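Local coordinates for hypothetical protein XCC3642 (Xanthomonas campestris pv. campestris, PDB 2E12) that is of unknown function but adopts a variant of the Sm-like fold, which hints at a possible role in RNA binding, at residues 54-57 and 58-62. Numbering follows the deposited sequence.
Sequences YRDE and QEREG
Y54 and G62 form an antiparallel hydrogen-bonded pair at the end of the hairpin between strands 44-55 and 61-70, Y54 N meeting G62 O at 3.0 Å and G62 N returning to Y54 O; beyond the non-hydrogen-bonded pair R55 and E61, the chain reverses through a type I turn from D56 to E59. E59 N on D56 O (2.9 Å) and D56 N on R60 O (3.1 Å) make this a 3:5 hairpin, a type I turn with a G1 bulge: E59, the last turn residue, has positive phi (74°) in the place usually taken by glycine. D56 then adds a side-chain bond inside the loop. Its CG sits between the backbone N and the carbonyl carbon (chi1 52°), folding the carboxylate over the turn; R60 N points at D56 OD1 (2.8 Å, N-H...O 162°) from above the carboxylate plane. The first methylenes of R60 lie against the same carboxylate, while its guanidinium runs on to Q58, with R60 NE bonded to Q58 OE1 at 3.0 Å. On the face shared by R55 and E61, the extended R55 chain passes E61, CG to CG at 3.9 Å, and reaches E59, whose chain bends at chi2. R55 NH1 and E59 OE1 make a salt bridge of 2.9 Å, the oxygen approached almost end-on, with the two charged planes nearly perpendicular. Y4 OH also bonds E59 OE1 and, weakly, R55 NH1, tying the pair to the N-terminal segment. On the other face, the buried Y54 ring packs edge-to-face with W82. Three polar atoms of D56 (N, O and OD1) thus bond within the loop, consistent with a well-defined turn, and the negative charge of E61, near R55 but beyond salt-bridge range, probably adds to the favourable field around that guanidinium.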
ATOM      1  N   TYR A  54     -17.865   4.886   1.483  1.00  6.58           N
ATOM      2  CA  TYR A  54     -19.195   4.560   0.947  1.00  6.58           C
ATOM      3  C   TYR A  54     -19.965   3.734   1.971  1.00  6.58           C
ATOM      4  O   TYR A  54     -19.433   3.412   3.028  1.00  6.58           O
ATOM      5  CB  TYR A  54     -19.064   3.727  -0.335  1.00  6.58           C
ATOM      6  CG  TYR A  54     -18.369   4.411  -1.497  1.00 17.56           C
ATOM      7  CD1 TYR A  54     -19.058   5.295  -2.326  1.00 28.54           C
ATOM      8  CD2 TYR A  54     -17.030   4.145  -1.787  1.00 28.54           C
ATOM      9  CE1 TYR A  54     -18.432   5.892  -3.416  1.00 39.52           C
ATOM     10  CE2 TYR A  54     -16.397   4.736  -2.871  1.00 39.52           C
ATOM     11  CZ  TYR A  54     -17.102   5.608  -3.682  1.00 50.50           C
ATOM     12  OH  TYR A  54     -16.479   6.190  -4.761  1.00 61.48           O
ATOM     13  N   ARG A  55     -21.216   3.411   1.643  1.00  2.75           N
ATOM     14  CA  ARG A  55     -22.089   2.569   2.472  1.00  2.75           C
ATOM     15  C   ARG A  55     -22.549   1.384   1.631  1.00  2.75           C
ATOM     16  O   ARG A  55     -22.833   1.536   0.432  1.00  2.75           O
ATOM     17  CB  ARG A  55     -23.383   3.278   2.905  1.00  2.75           C
ATOM     18  CG  ARG A  55     -23.288   4.275   4.020  1.00  2.75           C
ATOM     19  CD  ARG A  55     -24.706   4.557   4.515  1.00  2.75           C
ATOM     20  NE  ARG A  55     -24.792   5.728   5.378  1.00  2.75           N
ATOM     21  CZ  ARG A  55     -25.930   6.237   5.832  1.00  2.75           C
ATOM     22  NH1 ARG A  55     -27.088   5.672   5.515  1.00  2.75           N
ATOM     23  NH2 ARG A  55     -25.916   7.342   6.568  1.00  2.75           N
ATOM     24  N   ASP A  56     -22.645   0.213   2.252  1.00  2.75           N
ATOM     25  CA  ASP A  56     -23.161  -0.944   1.535  1.00  2.75           C
ATOM     26  C   ASP A  56     -24.655  -1.043   1.869  1.00  2.75           C
ATOM     27  O   ASP A  56     -25.198  -0.198   2.590  1.00  2.75           O
ATOM     28  CB  ASP A  56     -22.431  -2.239   1.919  1.00  2.75           C
ATOM     29  CG  ASP A  56     -22.383  -2.482   3.424  1.00  2.75           C
ATOM     30  OD1 ASP A  56     -23.300  -2.061   4.159  1.00  2.75           O
ATOM     31  OD2 ASP A  56     -21.420  -3.137   3.872  1.00  2.75           O
ATOM     32  N   GLU A  57     -25.317  -2.068   1.344  1.00  2.75           N
ATOM     33  CA  GLU A  57     -26.738  -2.241   1.575  1.00  2.75           C
ATOM     34  C   GLU A  57     -27.145  -2.380   3.038  1.00  2.75           C
ATOM     35  O   GLU A  57     -28.238  -1.953   3.409  1.00  2.75           O
ATOM     36  CB  GLU A  57     -27.252  -3.447   0.799  1.00  2.75           C
ATOM     37  CG  GLU A  57     -28.759  -3.533   0.819  1.00  2.75           C
ATOM     38  CD  GLU A  57     -29.279  -4.745   0.117  1.00  2.75           C
ATOM     39  OE1 GLU A  57     -28.763  -5.062  -0.979  1.00  2.75           O
ATOM     40  OE2 GLU A  57     -30.224  -5.375   0.654  1.00  2.75           O
ATOM     41  N   GLN A  58     -26.295  -3.006   3.852  1.00  2.75           N
ATOM     42  CA  GLN A  58     -26.569  -3.193   5.280  1.00  2.75           C
ATOM     43  C   GLN A  58     -26.290  -1.897   6.033  1.00  2.75           C
ATOM     44  O   GLN A  58     -26.419  -1.840   7.251  1.00  2.75           O
ATOM     45  CB  GLN A  58     -25.695  -4.326   5.848  1.00  2.75           C
ATOM     46  CG  GLN A  58     -26.250  -5.730   5.617  1.00  2.75           C
ATOM     47  CD  GLN A  58     -25.229  -6.840   5.880  1.00  2.75           C
ATOM     48  OE1 GLN A  58     -24.528  -6.841   6.904  1.00  2.75           O
ATOM     49  NE2 GLN A  58     -25.155  -7.799   4.960  1.00  2.75           N
ATOM     50  N   GLU A  59     -25.899  -0.867   5.283  1.00  2.75           N
ATOM     51  CA  GLU A  59     -25.591   0.464   5.803  1.00  2.75           C
ATOM     52  C   GLU A  59     -24.265   0.620   6.569  1.00  2.75           C
ATOM     53  O   GLU A  59     -24.143   1.518   7.394  1.00  2.75           O
ATOM     54  CB  GLU A  59     -26.740   0.972   6.682  1.00  2.75           C
ATOM     55  CG  GLU A  59     -28.122   0.924   6.037  1.00  2.75           C
ATOM     56  CD  GLU A  59     -28.284   1.895   4.880  1.00  2.75           C
ATOM     57  OE1 GLU A  59     -27.567   2.908   4.842  1.00  2.75           O
ATOM     58  OE2 GLU A  59     -29.149   1.654   4.014  1.00  2.75           O
ATOM     59  N   ARG A  60     -23.285  -0.238   6.286  1.00  2.75           N
ATOM     60  CA  ARG A  60     -21.964  -0.179   6.921  1.00  2.75           C
ATOM     61  C   ARG A  60     -21.007   0.682   6.062  1.00  2.75           C
ATOM     62  O   ARG A  60     -21.011   0.573   4.833  1.00  2.75           O
ATOM     63  CB  ARG A  60     -21.378  -1.600   7.076  1.00  2.75           C
ATOM     64  CG  ARG A  60     -22.333  -2.651   7.682  1.00  2.75           C
ATOM     65  CD  ARG A  60     -21.693  -4.056   7.630  1.00  2.75           C
ATOM     66  NE  ARG A  60     -22.499  -5.124   8.242  1.00  2.75           N
ATOM     67  CZ  ARG A  60     -22.752  -5.224   9.542  1.00  2.75           C
ATOM     68  NH1 ARG A  60     -22.265  -4.326  10.393  1.00  2.75           N
ATOM     69  NH2 ARG A  60     -23.510  -6.213   9.996  1.00  2.75           N
ATOM     70  N   GLU A  61     -20.193   1.522   6.703  1.00  2.75           N
ATOM     71  CA  GLU A  61     -19.245   2.404   5.997  1.00  2.75           C
ATOM     72  C   GLU A  61     -17.828   1.825   5.848  1.00  2.75           C
ATOM     73  O   GLU A  61     -17.310   1.174   6.761  1.00  2.75           O
ATOM     74  CB  GLU A  61     -19.149   3.750   6.715  1.00  2.75           C
ATOM     75  CG  GLU A  61     -20.437   4.532   6.720  1.00  2.75           C
ATOM     76  CD  GLU A  61     -20.232   5.986   7.116  1.00  2.75           C
ATOM     77  OE1 GLU A  61     -21.030   6.820   6.646  1.00  2.75           O
ATOM     78  OE2 GLU A  61     -19.286   6.294   7.884  1.00  2.75           O
ATOM     79  N   GLY A  62     -17.201   2.087   4.703  1.00  2.75           N
ATOM     80  CA  GLY A  62     -15.857   1.573   4.458  1.00  2.75           C
ATOM     81  C   GLY A  62     -15.210   2.199   3.231  1.00  2.75           C
ATOM     82  O   GLY A  62     -15.787   3.087   2.605  1.00  2.75           O
TER